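Local coordinates for beta-lactamase/D-alanine Carboxypeptidase (Yersinia pestis, PDB 3RJU), which probably hydrolyses beta-lactam antibiotics or D-alanyl-D-alanine peptides, as a serine enzyme of the beta-lactamase and penicillin-binding protein family, at residues A294-I299 with V342-A347; I310-M315 with T333-M338. All blocks are in the same frame, centred on the assembly; numbering follows the deposited sequence. Where two conformers were deposited one is given.

Overall arrangement
Both contacts press elements of the large antiparallel sheet and its loops against helix 336-349, near its start in contact 2 and further along in contact 1; their centres lie about 13 Å apart. Contact 2, strand 310-315 against 333-338, is buried, about 12 Å from the centre of the chain, and mixes an aromatic edge, aliphatic groups and a selenomethionine. Contact 1, the loop 294-299 against 342-347, is only partly buried, about 19 Å from that centre, and rests on methyl groups and a proline ring. They join through Asn343 and Tyr312, whose polar ends are hydrogen-bonded, and through Ile299 packing on Ala314.

Contact 1: A294-I299 with V342-A347; sequences ADLPGI and VNQLVA
OD1 of Asn343 is shared between a polar and an apolar neighbour: it is hydrogen-bonded to the hydroxyl of Tyr312 on strand 309-316, while CD1 of Ile299 rests 3.7 Å from the same OD1. With CG1 beside its backbone N (chi1 -71°) and an extended end, Ile299 stretches its ethyl branch across the amide of Asn343, the two side chains crossing obliquely. Its CG1 also comes loosely near CG1 of Val346. The other end of the Asn343 amide, ND2, is hydrogen-bonded elsewhere in the protein, so this buried polar group brings no unmet demand to the loop.

Further out, Leu296 lays its CD2 branch against the helix backbone, 3.6 Å from O of Asn343. That carbonyl is already engaged, accepting the helical bond from N of Ala347 at 2.9 Å, and the leucine meets it by van der Waals contact. The same CD2 lies 4.0 Å from CB of Ala347, one turn further along the helix. Ala347 takes two more neighbours from the loop: its CB is 3.8 Å from CD of Pro297 and 3.4 Å from the carbonyl O of Asp295. The pyrrolidine ring of Pro297 spans this methyl and the preceding residue, with CG 4.0 Å from CG1 of Val346. A bound glycerol, probably from the crystallisation liquor, lies beside the proline.

One residue from each side, Ile299 of the loop and Val346 of the helix, also touches the sheet, on Ala314 and Val316 respectively, and so continues the contact inward. With the side-chain amide of Asn343 hydrogen-bonded elsewhere, the loop leading into strand 299-306 meets the C-terminal helix chiefly through van der Waals contacts, with no polar bond between these two segments.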
loop_
_atom_site.group_PDB
_atom_site.type_symbol
_atom_site.label_atom_id
_atom_site.label_comp_id
_atom_site.label_asym_id
_atom_site.label_seq_id
_atom_site.Cartn_x
_atom_site.Cartn_y
_atom_site.Cartn_z
ATOM N N ALA A 294 16.077 18.653 4.125
ATOM C CA ALA A 294 15.506 19.783 4.822
ATOM C C ALA A 294 15.492 19.434 6.302
ATOM O O ALA A 294 16.522 19.076 6.886
ATOM C CB ALA A 294 14.102 20.065 4.312
ATOM N N ASP A 295 14.311 19.516 6.894
ATOM C CA ASP A 295 14.129 19.188 8.294
ATOM C C ASP A 295 13.379 17.873 8.449
ATOM O O ASP A 295 12.770 17.624 9.494
ATOM C CB ASP A 295 13.337 20.300 8.964
ATOM C CG ASP A 295 12.341 20.931 8.025
ATOM O OD1 ASP A 295 11.401 20.224 7.602
ATOM O OD2 ASP A 295 12.505 22.127 7.696
ATOM N N LEU A 296 13.410 17.033 7.416
ATOM C CA LEU A 296 12.713 15.757 7.502
ATOM C C LEU A 296 13.715 14.624 7.721
ATOM O O LEU A 296 14.835 14.668 7.207
ATOM C CB LEU A 296 11.914 15.486 6.231
ATOM C CG LEU A 296 10.786 16.464 5.899
ATOM C CD1 LEU A 296 10.129 16.071 4.580
ATOM C CD2 LEU A 296 9.742 16.539 7.029
ATOM N N PRO A 297 13.322 13.610 8.503
ATOM C CA PRO A 297 14.178 12.436 8.692
ATOM C C PRO A 297 14.073 11.476 7.505
ATOM O O PRO A 297 13.274 11.721 6.600
ATOM C CB PRO A 297 13.591 11.790 9.943
ATOM C CG PRO A 297 12.124 12.115 9.872
ATOM C CD PRO A 297 12.063 13.512 9.271
ATOM N N GLY A 298 14.888 10.424 7.497
ATOM C CA GLY A 298 14.751 9.371 6.505
ATOM C C GLY A 298 13.481 8.612 6.813
ATOM O O GLY A 298 13.264 8.187 7.949
ATOM N N ILE A 299 12.638 8.459 5.800
ATOM C CA ILE A 299 11.297 7.946 5.982
ATOM C C ILE A 299 11.020 6.811 5.006
ATOM O O ILE A 299 11.317 6.921 3.814
ATOM C CB ILE A 299 10.267 9.090 5.742
ATOM C CG1 ILE A 299 10.320 10.100 6.906
ATOM C CG2 ILE A 299 8.843 8.529 5.538
ATOM C CD1 ILE A 299 9.561 11.401 6.632
ATOM N N VAL A 342 1.809 14.819 7.508
ATOM C CA VAL A 342 2.287 13.618 8.189
ATOM C C VAL A 342 3.816 13.604 8.304
ATOM O O VAL A 342 4.359 13.285 9.361
ATOM C CB VAL A 342 1.762 12.332 7.506
ATOM C CG1 VAL A 342 2.534 11.101 7.978
ATOM C CG2 VAL A 342 0.248 12.177 7.742
ATOM N N ASN A 343 4.513 13.965 7.232
ATOM C CA ASN A 343 5.971 13.958 7.273
ATOM C C ASN A 343 6.502 14.946 8.304
ATOM O O ASN A 343 7.457 14.657 9.026
ATOM C CB ASN A 343 6.569 14.231 5.888
ATOM C CG ASN A 343 6.305 13.096 4.911
ATOM O OD1 ASN A 343 6.177 11.926 5.325
ATOM N ND2 ASN A 343 6.210 13.430 3.609
ATOM N N GLN A 344 5.864 16.108 8.386
ATOM C CA GLN A 344 6.258 17.084 9.389
ATOM C C GLN A 344 5.952 16.612 10.806
ATOM O O GLN A 344 6.728 16.871 11.728
ATOM C CB GLN A 344 5.610 18.431 9.099
ATOM C CG GLN A 344 6.160 19.041 7.838
ATOM C CD GLN A 344 5.409 20.270 7.402
ATOM O OE1 GLN A 344 4.716 20.907 8.201
ATOM N NE2 GLN A 344 5.541 20.620 6.127
ATOM N N LEU A 345 4.821 15.931 10.982
ATOM C CA LEU A 345 4.517 15.303 12.266
ATOM C C LEU A 345 5.618 14.298 12.640
ATOM O O LEU A 345 6.122 14.296 13.764
ATOM C CB LEU A 345 3.155 14.607 12.218
ATOM C CG LEU A 345 2.778 13.709 13.413
ATOM C CD1 LEU A 345 2.828 14.455 14.755
ATOM C CD2 LEU A 345 1.399 13.112 13.184
ATOM N N VAL A 346 5.984 13.443 11.687
ATOM C CA VAL A 346 7.022 12.442 11.933
ATOM C C VAL A 346 8.334 13.145 12.327
ATOM O O VAL A 346 9.043 12.706 13.241
ATOM C CB VAL A 346 7.223 11.523 10.705
ATOM C CG1 VAL A 346 8.489 10.697 10.844
ATOM C CG2 VAL A 346 6.014 10.604 10.536
ATOM N N ALA A 347 8.626 14.259 11.669
ATOM C CA ALA A 347 9.853 15.008 11.956
ATOM C C ALA A 347 9.851 15.530 13.398
ATOM O O ALA A 347 10.892 15.531 14.071
ATOM C CB ALA A 347 10.029 16.164 10.975
#

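Contact 2: I310-M315 with T333-M338; sequences ITYMAM and TKFSNM
Phe335 meets the strand with the rim of its ring. CD1 is 3.7 Å from CB of Ile310, and Ile310 CG2 lies in the ring plane at the same edge. Next along the rim, CE1 comes within 3.3 Å of the carbonyl O of Thr311, which is also in plane; the faintly positive ring hydrogens probably make this approach favourable. CZ also lies 4.1 Å from CB of Tyr312. A bound citrate, probably from the crystallisation liquor, lies about 5 Å from the Phe335 side chain.

Ile310 works with both of its branches. While CG2 faces the phenyl edge, CG1 sits between the backbone N and the carbonyl carbon (chi1 53°), a crowded position that sends CD1 off roughly at right angles to the CB-CG2 bond. There CD1 meets CG2 of Thr333 tip to tip at 3.6 Å and selenium of Met338, a selenomethionine, at 3.7 Å. Met338 runs antiparallel to the isoleucine chain and bends at its last torsion (chi3 76°), so that its terminal methyl turns onto the strand: CE lies 3.8 Å from CB of Tyr312 and close to the carbonyl carbon of Thr311. Ile310 thus meets the phenyl edge and the selenoether on different flanks, with the threonine methyl at its end. The hydroxyl of Thr333 is hydrogen-bonded to O of Ser21 and N of Ser330.

Strand 309-316 runs between strands 299-306 and 321-328, and helix 336-349 lies across this face of the sheet. Phe335 also touches Thr303 of strand 299-306, probably part of the KTG motif of a serine beta-lactamase fold, and Met338 packs on Val325 and Val327 of strand 321-328.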
loop_
_atom_site.group_PDB
_atom_site.type_symbol
_atom_site.label_atom_id
_atom_site.label_comp_id
_atom_site.label_asym_id
_atom_site.label_seq_id
_atom_site.Cartn_x
_atom_site.Cartn_y
_atom_site.Cartn_z
ATOM N N ILE A 310 -7.845 8.671 0.230
ATOM C CA ILE A 310 -6.393 8.789 0.125
ATOM C C ILE A 310 -5.756 8.286 1.418
ATOM O O ILE A 310 -6.287 8.498 2.518
ATOM C CB ILE A 310 -5.907 10.215 -0.210
ATOM C CG1 ILE A 310 -6.479 11.260 0.766
ATOM C CG2 ILE A 310 -6.229 10.548 -1.679
ATOM C CD1 ILE A 310 -5.837 12.626 0.568
ATOM N N THR A 311 -4.626 7.596 1.288
ATOM C CA THR A 311 -3.966 7.005 2.432
ATOM C C THR A 311 -2.476 7.251 2.355
ATOM O O THR A 311 -1.907 7.449 1.280
ATOM C CB THR A 311 -4.186 5.468 2.500
ATOM O OG1 THR A 311 -3.919 4.894 1.221
ATOM C CG2 THR A 311 -5.623 5.130 2.884
ATOM N N TYR A 312 -1.840 7.252 3.514
ATOM C CA TYR A 312 -0.400 7.417 3.561
ATOM C C TYR A 312 0.115 6.761 4.821
ATOM O O TYR A 312 -0.487 6.885 5.904
ATOM C CB TYR A 312 -0.052 8.904 3.540
ATOM C CG TYR A 312 1.425 9.253 3.507
ATOM C CD1 TYR A 312 2.261 8.771 2.484
ATOM C CD2 TYR A 312 1.987 10.082 4.487
ATOM C CE1 TYR A 312 3.608 9.113 2.442
ATOM C CE2 TYR A 312 3.337 10.429 4.447
ATOM C CZ TYR A 312 4.142 9.935 3.430
ATOM O OH TYR A 312 5.489 10.261 3.378
HETATM N N MSE A 313 1.235 6.062 4.691
HETATM C CA MSE A 313 1.910 5.511 5.851
HETATM C C MSE A 313 3.359 5.963 5.789
HETATM O O MSE A 313 3.995 5.848 4.736
HETATM C CB MSE A 313 1.854 3.977 5.851
HETATM C CG MSE A 313 2.515 3.370 7.083
HETATM SE SE MSE A 313 2.313 1.450 7.195
HETATM C CE MSE A 313 0.374 1.357 7.288
ATOM N N ALA A 314 3.866 6.509 6.892
ATOM C CA ALA A 314 5.241 6.991 6.935
ATOM C C ALA A 314 5.848 6.489 8.224
ATOM O O ALA A 314 5.238 6.611 9.291
ATOM C CB ALA A 314 5.275 8.528 6.898
HETATM N N MSE A 315 7.055 5.950 8.170
HETATM C CA MSE A 315 7.635 5.507 9.416
HETATM C C MSE A 315 9.136 5.627 9.436
HETATM O O MSE A 315 9.793 5.689 8.387
HETATM C CB MSE A 315 7.222 4.075 9.735
HETATM C CG MSE A 315 7.750 3.053 8.757
HETATM SE SE MSE A 315 7.539 1.226 9.406
HETATM C CE MSE A 315 5.594 1.058 9.313
ATOM N N THR A 333 -9.525 18.419 -2.275
ATOM C CA THR A 333 -8.438 17.674 -1.630
ATOM C C THR A 333 -7.212 17.479 -2.536
ATOM O O THR A 333 -7.333 16.990 -3.662
ATOM C CB THR A 333 -8.924 16.310 -1.150
ATOM O OG1 THR A 333 -9.907 16.500 -0.106
ATOM C CG2 THR A 333 -7.738 15.464 -0.635
ATOM N N LYS A 334 -6.045 17.880 -2.030
ATOM C CA LYS A 334 -4.771 17.615 -2.690
ATOM C C LYS A 334 -3.955 16.663 -1.814
ATOM O O LYS A 334 -3.747 16.915 -0.630
ATOM C CB LYS A 334 -3.974 18.913 -2.913
ATOM C CG LYS A 334 -2.569 18.691 -3.547
ATOM C CD LYS A 334 -1.750 20.002 -3.558
ATOM C CE LYS A 334 -0.626 20.024 -4.599
ATOM N NZ LYS A 334 0.162 18.768 -4.700
ATOM N N PHE A 335 -3.508 15.560 -2.405
ATOM C CA PHE A 335 -2.897 14.474 -1.643
ATOM C C PHE A 335 -1.750 14.948 -0.775
ATOM O O PHE A 335 -1.655 14.593 0.420
ATOM C CB PHE A 335 -2.378 13.362 -2.568
ATOM C CG PHE A 335 -1.747 12.233 -1.809
ATOM C CD1 PHE A 335 -2.522 11.152 -1.367
ATOM C CD2 PHE A 335 -0.392 12.270 -1.486
ATOM C CE1 PHE A 335 -1.961 10.132 -0.609
ATOM C CE2 PHE A 335 0.191 11.256 -0.751
ATOM C CZ PHE A 335 -0.586 10.165 -0.317
ATOM N N SER A 336 -0.841 15.720 -1.370
ATOM C CA SER A 336 0.357 16.082 -0.624
ATOM C C SER A 336 0.075 17.059 0.518
ATOM O O SER A 336 0.915 17.232 1.387
ATOM C CB SER A 336 1.450 16.616 -1.550
ATOM O OG SER A 336 1.037 17.811 -2.162
ATOM N N ASN A 337 -1.111 17.665 0.547
ATOM C CA ASN A 337 -1.487 18.468 1.715
ATOM C C ASN A 337 -1.795 17.608 2.932
ATOM O O ASN A 337 -1.845 18.106 4.065
ATOM C CB ASN A 337 -2.650 19.400 1.385
ATOM C CG ASN A 337 -2.203 20.548 0.519
ATOM O OD1 ASN A 337 -1.016 20.848 0.482
ATOM N ND2 ASN A 337 -3.130 21.181 -0.190
HETATM N N MSE A 338 -2.022 16.319 2.695
HETATM C CA MSE A 338 -2.133 15.370 3.773
HETATM C C MSE A 338 -0.753 14.770 4.074
HETATM O O MSE A 338 -0.296 14.811 5.214
HETATM C CB MSE A 338 -3.124 14.270 3.402
HETATM C CG MSE A 338 -3.265 13.183 4.462
HETATM SE SE MSE A 338 -4.412 11.728 3.861
HETATM C CE MSE A 338 -3.140 10.863 2.662
#